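Local structure of protein ACDH-11, isoform b (Caenorhabditis elegans, 4Y9J) at residues B[250-256]-B[296-302]; B[326-331]-B[413-418]; B[121-125]-B[379-384]. The protein belongs to the acyl-CoA dehydrogenase family, forms an assembly of four chains and binds flavin-adenine dinucleotide. One frame throughout, in Å; residues are numbered along the deposited sequence.

Contact 1 (B[250-256]-B[296-302]); sequences RGLSLFL and ERIGDQG
Leu256 and Glu296 bond to each other in both directions: Leu256 N donates to Glu296 O at 2.9 Å, and Glu296 N returns a bond to Leu256 O at 2.8 Å. They are a hydrogen-bonded pair of antiparallel strands in the mixed beta-sheet of the acyl-CoA dehydrogenase middle domain. Next to them is the non-hydrogen-bonded pair Phe255 and Arg297. Here the phenyl ring lies obliquely against the partner backbone, with Phe255 CD2 3.7 Å from Arg297 CA. The aliphatic start of the arginine chain meets the ring, while its guanidinium, turned 84° from the ring plane, runs on to a salt bridge with Asp213. On the other face of the sheet, Leu254 CD2 touches Ile298 CD1 at 3.6 Å. Ile298 places CG1 between its backbone N and carbonyl carbon (chi1 62°), which swings the ethyl arm slantwise across the leucine's isobutyl group, and CD1 also reaches Leu256 CB. Leu254 and Leu256 continue onto helices 304-338 and 166-175, through Ile308 and through Leu167 and Ala168.

Beyond Ile298 N, which bonds to Leu254 O, the second segment swings out through Gly299 and Asp300 and comes back at Gly302. The return is fastened by Ser253, whose OG sits beside its own backbone N (chi1 -56°) and accepts from Gly302 N at 3.0 Å. Farther out, Arg250 lays the edge of its guanidinium by the same turn, NH1 making only a weak bond to Gln301 O. A water bridges the bend, accepting from Leu254 N at 2.9 Å and donating to both Ile298 O and Asp300 O.

Contact 2 (B[326-331]-B[413-418]); sequences YMRRII and MVSEGI
Ile330 drives its CG1 straight at the backbone of Gly417, stopping 3.5 Å from Gly417 CA. With no side chain at 417, the second helix presents a shallow hollow at this level, and the isoleucine fills it. Holding CG1 anti to its backbone N (chi1 -160°) aims the ethyl arm across the gap: CD1 runs past the glycine to Ile418 CG2 at 4.1 Å, while the CG2 methyl rests by Val414 CA and meets the valine's CG2. The two helices, 304-338 and 389-419, belong to the all-helical C-terminal domain of the acyl-CoA dehydrogenase fold and run nearly parallel here, 14° apart, with axes 9.0 Å from each other. One turn back, Val414 CG2 is a smaller bump lodged against Tyr326, 3.9 Å from Tyr326 O and close to its CB. Next to this, Met413 reaches over and crosses Met327 at about a right angle. Its sulfur nestles against the other thioether, Met413 SD to Met327 CE 3.6 Å, and the two terminal methyls also touch. Ile331 CD1 comes up to that sulfur from the next turn, at 4.1 Å, and Thr365 of helix 352-383 is packed against Met327, Ile331 and Met413.

Contact 3 (B[121-125]-B[379-384]); sequences PFVRR and LGLSEA
Arg125 grips Glu383 side-on with two nitrogens, one to each carboxylate oxygen: NE to OE1 at 2.8 Å and NH2 to OE2 at 2.9 Å. Both oxygens offer their syn lone pairs, and both bonds are fairly straight, although the two flat groups are not coplanar but turned 33° against each other. The arginine gets there by bending at chi2 (-65°), which sends its chain across the glutamate's, itself extended beyond CG. Leu379 closes over one face of the guanidinium, its CD2 3.5 Å from Arg125 NE.

Pro121 opens helix 121-135 and sits at the other end of the contact. Its ring wedges against the backbone of residues 380-384, CB 3.5 Å from Gly380 O and CG 3.8 Å from Ala384 CB. Between proline and arginine the backbones come together at Gly380, whose CA lies only 3.6 Å from Phe122 CA. The bare glycine lets the two segments, running in broadly antiparallel directions (146°), bring their axes close together. They join the N-terminal and C-terminal helical domains of the acyl-CoA dehydrogenase fold. Phe122 adds its CB against Leu381.

Neither charge depends on this pair alone. Arg125 NH1 also reaches Gln128 and Asp150, and its guanidinium makes a cation-pi contact with Tyr115; Glu383 OE2 has a second salt bridge, to Lys154. A water further ties OE1 to Arg124 NH2. With two basic side chains in direct contact and a third through water, Glu383 is probably kept ionised, and the two-point grip should hold the Arg125 guanidinium against rotation, so the salt bridge adds a directional tie between the helices beside the close backbone approach at Gly380.

In the fold
Along the chain contact 1 is nested inside the long loop that contact 3 closes, while contact 2 follows contact 1 and crosses contact 3. Strand 285-298, used in contact 1, leads through a short turn into helix 304-338, used in contact 2, so the chain passes from the middle-domain sheet into the C-terminal helices. Helices 352-383 and 389-419, also consecutive, serve contacts 3 and 2. Contacts 1 and 2 have centres about 41 Å apart, on opposite sides of the chain's centre; the centre of contact 3 is about 28 Å from that of contact 1 and about 30 Å from that of contact 2. None touches another: contact 3 ties the C-terminal helices to the N-terminal ones.

Contact 1 (B[250-256]-B[296-302])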
loop_
_atom_site.group_PDB
_atom_site.type_symbol
_atom_site.label_atom_id
_atom_site.label_comp_id
_atom_site.label_asym_id
_atom_site.label_seq_id
_atom_site.Cartn_x
_atom_site.Cartn_y
_atom_site.Cartn_z
ATOM N N ARG B 250 -26.260 37.557 -1.765
ATOM C CA ARG B 250 -27.356 37.844 -2.689
ATOM C C ARG B 250 -27.136 37.349 -4.126
ATOM O O ARG B 250 -28.094 37.243 -4.906
ATOM C CB ARG B 250 -27.594 39.365 -2.703
ATOM C CG ARG B 250 -28.988 39.769 -3.116
ATOM C CD ARG B 250 -30.092 39.201 -2.197
ATOM N NE ARG B 250 -31.472 39.695 -2.471
ATOM C CZ ARG B 250 -32.422 39.064 -3.197
ATOM N NH1 ARG B 250 -32.198 37.895 -3.789
ATOM N NH2 ARG B 250 -33.622 39.619 -3.348
ATOM N N GLY B 251 -25.885 37.063 -4.499
ATOM C CA GLY B 251 -25.643 36.434 -5.823
ATOM C C GLY B 251 -25.784 34.919 -5.908
ATOM O O GLY B 251 -25.657 34.352 -6.986
ATOM N N LEU B 252 -26.010 34.248 -4.783
ATOM C CA LEU B 252 -26.098 32.802 -4.761
ATOM C C LEU B 252 -27.507 32.277 -4.924
ATOM O O LEU B 252 -28.449 32.812 -4.326
ATOM C CB LEU B 252 -25.472 32.296 -3.470
ATOM C CG LEU B 252 -23.979 32.558 -3.348
ATOM C CD1 LEU B 252 -23.546 32.186 -1.942
ATOM C CD2 LEU B 252 -23.176 31.723 -4.364
ATOM N N SER B 253 -27.655 31.274 -5.792
ATOM C CA SER B 253 -28.876 30.519 -5.938
ATOM C C SER B 253 -28.623 29.031 -5.678
ATOM O O SER B 253 -27.478 28.535 -5.750
ATOM C CB SER B 253 -29.454 30.770 -7.325
ATOM O OG SER B 253 -29.684 32.182 -7.601
ATOM N N LEU B 254 -29.697 28.316 -5.374
ATOM C CA LEU B 254 -29.631 26.889 -5.061
ATOM C C LEU B 254 -29.967 26.048 -6.283
ATOM O O LEU B 254 -30.835 26.417 -7.049
ATOM C CB LEU B 254 -30.639 26.569 -3.949
ATOM C CG LEU B 254 -30.658 25.132 -3.430
ATOM C CD1 LEU B 254 -29.337 24.737 -2.805
ATOM C CD2 LEU B 254 -31.795 24.969 -2.441
ATOM N N PHE B 255 -29.294 24.902 -6.403
ATOM C CA PHE B 255 -29.426 23.987 -7.529
ATOM C C PHE B 255 -29.475 22.566 -7.075
ATOM O O PHE B 255 -28.831 22.171 -6.089
ATOM C CB PHE B 255 -28.257 24.120 -8.544
ATOM C CG PHE B 255 -28.187 25.451 -9.206
ATOM C CD1 PHE B 255 -27.585 26.511 -8.564
ATOM C CD2 PHE B 255 -28.750 25.656 -10.435
ATOM C CE1 PHE B 255 -27.544 27.763 -9.147
ATOM C CE2 PHE B 255 -28.705 26.923 -11.052
ATOM C CZ PHE B 255 -28.092 27.973 -10.391
ATOM N N LEU B 256 -30.182 21.793 -7.851
ATOM C CA LEU B 256 -30.311 20.359 -7.657
ATOM C C LEU B 256 -29.803 19.696 -8.909
ATOM O O LEU B 256 -30.233 20.101 -10.000
ATOM C CB LEU B 256 -31.785 19.927 -7.447
ATOM C CG LEU B 256 -32.041 18.419 -7.277
ATOM C CD1 LEU B 256 -31.464 17.851 -6.000
ATOM C CD2 LEU B 256 -33.562 18.129 -7.365
ATOM N N GLU B 296 -30.626 21.985 -12.099
ATOM C CA GLU B 296 -31.948 22.692 -12.086
ATOM C C GLU B 296 -32.021 23.700 -10.945
ATOM O O GLU B 296 -31.726 23.355 -9.810
ATOM C CB GLU B 296 -33.058 21.686 -11.933
ATOM C CG GLU B 296 -33.033 20.478 -12.841
ATOM C CD GLU B 296 -32.955 20.783 -14.309
ATOM O OE1 GLU B 296 -33.389 21.876 -14.717
ATOM O OE2 GLU B 296 -32.499 19.883 -15.083
ATOM N N ARG B 297 -32.330 24.953 -11.246
ATOM C CA ARG B 297 -32.443 25.961 -10.209
ATOM C C ARG B 297 -33.700 25.731 -9.394
ATOM O O ARG B 297 -34.768 25.597 -9.967
ATOM C CB ARG B 297 -32.565 27.390 -10.780
ATOM C CG ARG B 297 -32.478 28.468 -9.680
ATOM C CD ARG B 297 -33.334 29.726 -9.858
ATOM N NE ARG B 297 -34.454 29.571 -10.778
ATOM C CZ ARG B 297 -35.740 29.668 -10.477
ATOM N NH1 ARG B 297 -36.187 29.972 -9.269
ATOM N NH2 ARG B 297 -36.604 29.493 -11.434
ATOM N N ILE B 298 -33.578 25.832 -8.075
ATOM C CA ILE B 298 -34.708 25.653 -7.152
ATOM C C ILE B 298 -34.675 26.750 -6.098
ATOM O O ILE B 298 -33.643 27.326 -5.761
ATOM C CB ILE B 298 -34.703 24.237 -6.497
ATOM C CG1 ILE B 298 -33.451 24.036 -5.670
ATOM C CG2 ILE B 298 -34.891 23.168 -7.551
ATOM C CD1 ILE B 298 -33.439 22.779 -4.818
ATOM N N GLY B 299 -35.849 27.101 -5.607
ATOM C CA GLY B 299 -35.978 28.287 -4.811
ATOM C C GLY B 299 -35.803 29.547 -5.646
ATOM O O GLY B 299 -35.519 29.520 -6.827
ATOM N N ASP B 300 -35.895 30.660 -4.966
ATOM C CA ASP B 300 -35.762 31.975 -5.581
ATOM C C ASP B 300 -34.305 32.351 -5.879
ATOM O O ASP B 300 -33.406 32.130 -5.045
ATOM C CB ASP B 300 -36.329 32.994 -4.598
ATOM C CG ASP B 300 -37.833 32.812 -4.367
ATOM O OD1 ASP B 300 -38.533 32.455 -5.328
ATOM O OD2 ASP B 300 -38.285 33.030 -3.219
ATOM N N GLN B 301 -34.088 32.980 -7.028
ATOM C CA GLN B 301 -32.775 33.500 -7.369
ATOM C C GLN B 301 -32.258 34.480 -6.319
ATOM O O GLN B 301 -32.973 35.371 -5.856
ATOM C CB GLN B 301 -32.832 34.163 -8.731
ATOM C CG GLN B 301 -31.460 34.439 -9.332
ATOM C CD GLN B 301 -31.549 34.937 -10.774
ATOM O OE1 GLN B 301 -32.493 34.617 -11.496
ATOM N NE2 GLN B 301 -30.577 35.748 -11.185
ATOM N N GLY B 302 -31.025 34.281 -5.877
ATOM C CA GLY B 302 -30.444 35.187 -4.934
ATOM C C GLY B 302 -30.656 34.720 -3.525
ATOM O O GLY B 302 -29.996 35.245 -2.621
HETATM O O HOH W 1 -32.220 29.662 -5.461
#

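Contact 2 (B[326-331]-B[413-418])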
loop_
_atom_site.group_PDB
_atom_site.type_symbol
_atom_site.label_atom_id
_atom_site.label_comp_id
_atom_site.label_asym_id
_atom_site.label_seq_id
_atom_site.Cartn_x
_atom_site.Cartn_y
_atom_site.Cartn_z
ATOM N N TYR B 326 -20.592 8.627 19.488
ATOM C CA TYR B 326 -19.180 8.338 19.825
ATOM C C TYR B 326 -18.926 8.398 21.335
ATOM O O TYR B 326 -18.209 7.546 21.885
ATOM C CB TYR B 326 -18.236 9.274 19.094
ATOM C CG TYR B 326 -18.262 9.074 17.591
ATOM C CD1 TYR B 326 -18.046 7.843 17.046
ATOM C CD2 TYR B 326 -18.505 10.128 16.715
ATOM C CE1 TYR B 326 -18.073 7.645 15.676
ATOM C CE2 TYR B 326 -18.506 9.939 15.343
ATOM C CZ TYR B 326 -18.301 8.687 14.837
ATOM O OH TYR B 326 -18.375 8.388 13.493
ATOM N N MET B 327 -19.528 9.392 21.986
ATOM C CA MET B 327 -19.435 9.531 23.439
ATOM C C MET B 327 -20.034 8.316 24.148
ATOM O O MET B 327 -19.396 7.660 24.987
ATOM C CB MET B 327 -20.086 10.824 23.882
ATOM C CG MET B 327 -19.396 12.068 23.352
ATOM S SD MET B 327 -20.366 13.632 23.308
ATOM C CE MET B 327 -20.735 13.734 24.983
ATOM N N ARG B 328 -21.246 7.951 23.783
ATOM C CA ARG B 328 -21.884 6.771 24.376
ATOM C C ARG B 328 -21.115 5.503 24.033
ATOM O O ARG B 328 -20.964 4.623 24.902
ATOM C CB ARG B 328 -23.321 6.666 23.911
ATOM C CG ARG B 328 -24.041 5.327 24.233
ATOM C CD ARG B 328 -24.126 5.008 25.696
ATOM N NE ARG B 328 -24.820 6.086 26.415
ATOM C CZ ARG B 328 -24.510 6.573 27.604
ATOM N NH1 ARG B 328 -23.459 6.095 28.274
ATOM N NH2 ARG B 328 -25.266 7.549 28.144
ATOM N N ARG B 329 -20.662 5.363 22.796
ATOM C CA ARG B 329 -19.960 4.141 22.412
ATOM C C ARG B 329 -18.670 3.913 23.287
ATOM O O ARG B 329 -18.456 2.839 23.821
ATOM C CB ARG B 329 -19.647 4.117 20.901
ATOM C CG ARG B 329 -18.833 2.925 20.437
ATOM C CD ARG B 329 -19.562 1.621 20.728
ATOM N NE ARG B 329 -20.841 1.483 19.983
ATOM C CZ ARG B 329 -20.950 0.984 18.749
ATOM N NH1 ARG B 329 -19.872 0.663 18.045
ATOM N NH2 ARG B 329 -22.152 0.888 18.184
ATOM N N ILE B 330 -17.868 4.939 23.434
ATOM C CA ILE B 330 -16.649 4.815 24.193
ATOM C C ILE B 330 -16.948 4.510 25.630
ATOM O O ILE B 330 -16.277 3.694 26.210
ATOM C CB ILE B 330 -15.659 5.966 23.937
ATOM C CG1 ILE B 330 -14.231 5.552 24.356
ATOM C CG2 ILE B 330 -16.039 7.187 24.732
ATOM C CD1 ILE B 330 -13.680 4.411 23.529
ATOM N N ILE B 331 -17.992 5.086 26.212
ATOM C CA ILE B 331 -18.310 4.833 27.571
ATOM C C ILE B 331 -18.844 3.392 27.710
ATOM O O ILE B 331 -18.525 2.698 28.651
ATOM C CB ILE B 331 -19.381 5.851 28.080
ATOM C CG1 ILE B 331 -18.847 7.285 28.123
ATOM C CG2 ILE B 331 -19.951 5.439 29.440
ATOM C CD1 ILE B 331 -19.961 8.280 28.469
ATOM N N MET B 413 -14.035 13.933 25.492
ATOM C CA MET B 413 -14.641 12.784 26.128
ATOM C C MET B 413 -14.149 11.449 25.484
ATOM O O MET B 413 -13.847 10.496 26.196
ATOM C CB MET B 413 -16.159 12.829 26.059
ATOM C CG MET B 413 -16.744 11.861 27.095
ATOM S SD MET B 413 -18.502 11.879 27.134
ATOM C CE MET B 413 -18.661 13.503 27.925
ATOM N N VAL B 414 -14.056 11.368 24.179
ATOM C CA VAL B 414 -13.612 10.123 23.563
ATOM C C VAL B 414 -12.109 9.924 23.869
ATOM O O VAL B 414 -11.717 8.809 24.140
ATOM C CB VAL B 414 -13.863 10.086 22.059
ATOM C CG1 VAL B 414 -13.294 8.817 21.431
ATOM C CG2 VAL B 414 -15.349 10.135 21.823
ATOM N N SER B 415 -11.342 11.028 23.946
ATOM C CA SER B 415 -9.931 10.928 24.345
ATOM C C SER B 415 -9.802 10.281 25.750
ATOM O O SER B 415 -8.904 9.471 25.978
ATOM C CB SER B 415 -9.245 12.291 24.257
ATOM O OG SER B 415 -7.904 12.237 24.680
ATOM N N GLU B 416 -10.596 10.751 26.702
ATOM C CA GLU B 416 -10.649 10.192 28.054
ATOM C C GLU B 416 -11.024 8.728 28.020
ATOM O O GLU B 416 -10.452 7.889 28.713
ATOM C CB GLU B 416 -11.630 10.983 28.975
ATOM C CG GLU B 416 -11.435 10.714 30.460
ATOM C CD GLU B 416 -10.084 11.169 30.945
ATOM O OE1 GLU B 416 -9.806 12.405 30.821
ATOM O OE2 GLU B 416 -9.297 10.314 31.457
ATOM N N GLY B 417 -11.965 8.403 27.165
ATOM C CA GLY B 417 -12.414 7.019 27.024
ATOM C C GLY B 417 -11.378 6.073 26.501
ATOM O O GLY B 417 -11.217 4.946 27.053
ATOM N N ILE B 418 -10.641 6.487 25.500
ATOM C CA ILE B 418 -9.607 5.614 24.974
ATOM C C ILE B 418 -8.515 5.374 25.996
ATOM O O ILE B 418 -8.036 4.272 26.110
ATOM C CB ILE B 418 -9.030 5.962 23.593
ATOM C CG1 ILE B 418 -8.308 7.212 23.592
ATOM C CG2 ILE B 418 -10.083 5.913 22.388
ATOM C CD1 ILE B 418 -7.354 7.241 22.423
#

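Contact 3 (B[121-125]-B[379-384])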
loop_
_atom_site.group_PDB
_atom_site.type_symbol
_atom_site.label_atom_id
_atom_site.label_comp_id
_atom_site.label_asym_id
_atom_site.label_seq_id
_atom_site.Cartn_x
_atom_site.Cartn_y
_atom_site.Cartn_z
ATOM N N PRO B 121 -45.843 13.211 13.180
ATOM C CA PRO B 121 -44.462 13.705 13.017
ATOM C C PRO B 121 -43.610 13.798 14.278
ATOM O O PRO B 121 -42.370 13.569 14.229
ATOM C CB PRO B 121 -44.663 15.077 12.392
ATOM C CG PRO B 121 -45.929 14.960 11.639
ATOM C CD PRO B 121 -46.815 14.025 12.428
ATOM N N PHE B 122 -44.233 14.095 15.418
ATOM C CA PHE B 122 -43.437 14.221 16.654
ATOM C C PHE B 122 -42.884 12.834 17.019
ATOM O O PHE B 122 -41.753 12.708 17.457
ATOM C CB PHE B 122 -44.271 14.941 17.762
ATOM C CG PHE B 122 -44.305 14.248 19.090
ATOM C CD1 PHE B 122 -45.188 13.221 19.310
ATOM C CD2 PHE B 122 -43.524 14.666 20.110
ATOM C CE1 PHE B 122 -45.255 12.591 20.534
ATOM C CE2 PHE B 122 -43.587 14.054 21.338
ATOM C CZ PHE B 122 -44.414 12.989 21.532
ATOM N N VAL B 123 -43.690 11.793 16.785
ATOM C CA VAL B 123 -43.285 10.437 17.114
ATOM C C VAL B 123 -42.151 10.014 16.192
ATOM O O VAL B 123 -41.166 9.452 16.603
ATOM C CB VAL B 123 -44.479 9.460 16.984
ATOM C CG1 VAL B 123 -44.040 7.997 16.892
ATOM C CG2 VAL B 123 -45.443 9.677 18.152
ATOM N N ARG B 124 -42.361 10.212 14.913
ATOM C CA ARG B 124 -41.455 9.652 13.985
ATOM C C ARG B 124 -40.078 10.293 14.023
ATOM O O ARG B 124 -39.112 9.610 13.754
ATOM C CB ARG B 124 -42.104 9.604 12.634
ATOM C CG ARG B 124 -42.130 10.890 11.880
ATOM C CD ARG B 124 -43.205 10.790 10.794
ATOM N NE ARG B 124 -43.064 11.999 9.998
ATOM C CZ ARG B 124 -44.030 12.619 9.344
ATOM N NH1 ARG B 124 -45.249 12.133 9.338
ATOM N NH2 ARG B 124 -43.766 13.758 8.733
ATOM N N ARG B 125 -39.942 11.553 14.448
ATOM C CA ARG B 125 -38.626 12.133 14.520
ATOM C C ARG B 125 -37.913 11.600 15.751
ATOM O O ARG B 125 -36.708 11.391 15.721
ATOM C CB ARG B 125 -38.636 13.673 14.489
ATOM C CG ARG B 125 -38.943 14.296 13.127
ATOM C CD ARG B 125 -37.861 13.982 12.081
ATOM N NE ARG B 125 -37.911 14.872 10.933
ATOM C CZ ARG B 125 -37.107 14.820 9.878
ATOM N NH1 ARG B 125 -36.186 13.850 9.750
ATOM N NH2 ARG B 125 -37.253 15.733 8.931
ATOM N N LEU B 379 -38.534 19.318 16.593
ATOM C CA LEU B 379 -38.533 19.205 15.128
ATOM C C LEU B 379 -39.831 18.578 14.685
ATOM O O LEU B 379 -40.490 19.023 13.738
ATOM C CB LEU B 379 -37.344 18.379 14.641
ATOM C CG LEU B 379 -37.242 18.129 13.126
ATOM C CD1 LEU B 379 -37.128 19.439 12.369
ATOM C CD2 LEU B 379 -36.074 17.208 12.799
ATOM N N GLY B 380 -40.190 17.495 15.357
ATOM C CA GLY B 380 -41.437 16.805 15.064
ATOM C C GLY B 380 -42.663 17.688 15.210
ATOM O O GLY B 380 -43.540 17.726 14.298
ATOM N N LEU B 381 -42.758 18.412 16.336
ATOM C CA LEU B 381 -43.861 19.365 16.547
ATOM C C LEU B 381 -43.929 20.414 15.437
ATOM O O LEU B 381 -45.014 20.700 14.908
ATOM C CB LEU B 381 -43.742 20.024 17.893
ATOM C CG LEU B 381 -44.016 19.188 19.135
ATOM C CD1 LEU B 381 -43.663 20.042 20.342
ATOM C CD2 LEU B 381 -45.463 18.773 19.217
ATOM N N SER B 382 -42.788 20.882 14.963
ATOM C CA SER B 382 -42.794 21.873 13.905
ATOM C C SER B 382 -43.292 21.326 12.552
ATOM O O SER B 382 -44.105 21.950 11.838
ATOM C CB SER B 382 -41.380 22.350 13.722
ATOM O OG SER B 382 -41.399 23.322 12.725
ATOM N N GLU B 383 -42.869 20.120 12.243
ATOM C CA GLU B 383 -43.366 19.416 11.070
ATOM C C GLU B 383 -44.840 19.000 11.152
ATOM O O GLU B 383 -45.478 18.803 10.131
ATOM C CB GLU B 383 -42.455 18.196 10.779
ATOM C CG GLU B 383 -41.043 18.677 10.494
ATOM C CD GLU B 383 -40.030 17.578 10.250
ATOM O OE1 GLU B 383 -40.241 16.436 10.708
ATOM O OE2 GLU B 383 -38.991 17.909 9.656
ATOM N N ALA B 384 -45.394 18.830 12.340
ATOM C CA ALA B 384 -46.823 18.594 12.485
ATOM C C ALA B 384 -47.690 19.858 12.453
ATOM O O ALA B 384 -48.918 19.775 12.505
ATOM C CB ALA B 384 -47.059 17.860 13.772
HETATM O O HOH W 2 -41.008 14.862 8.929
#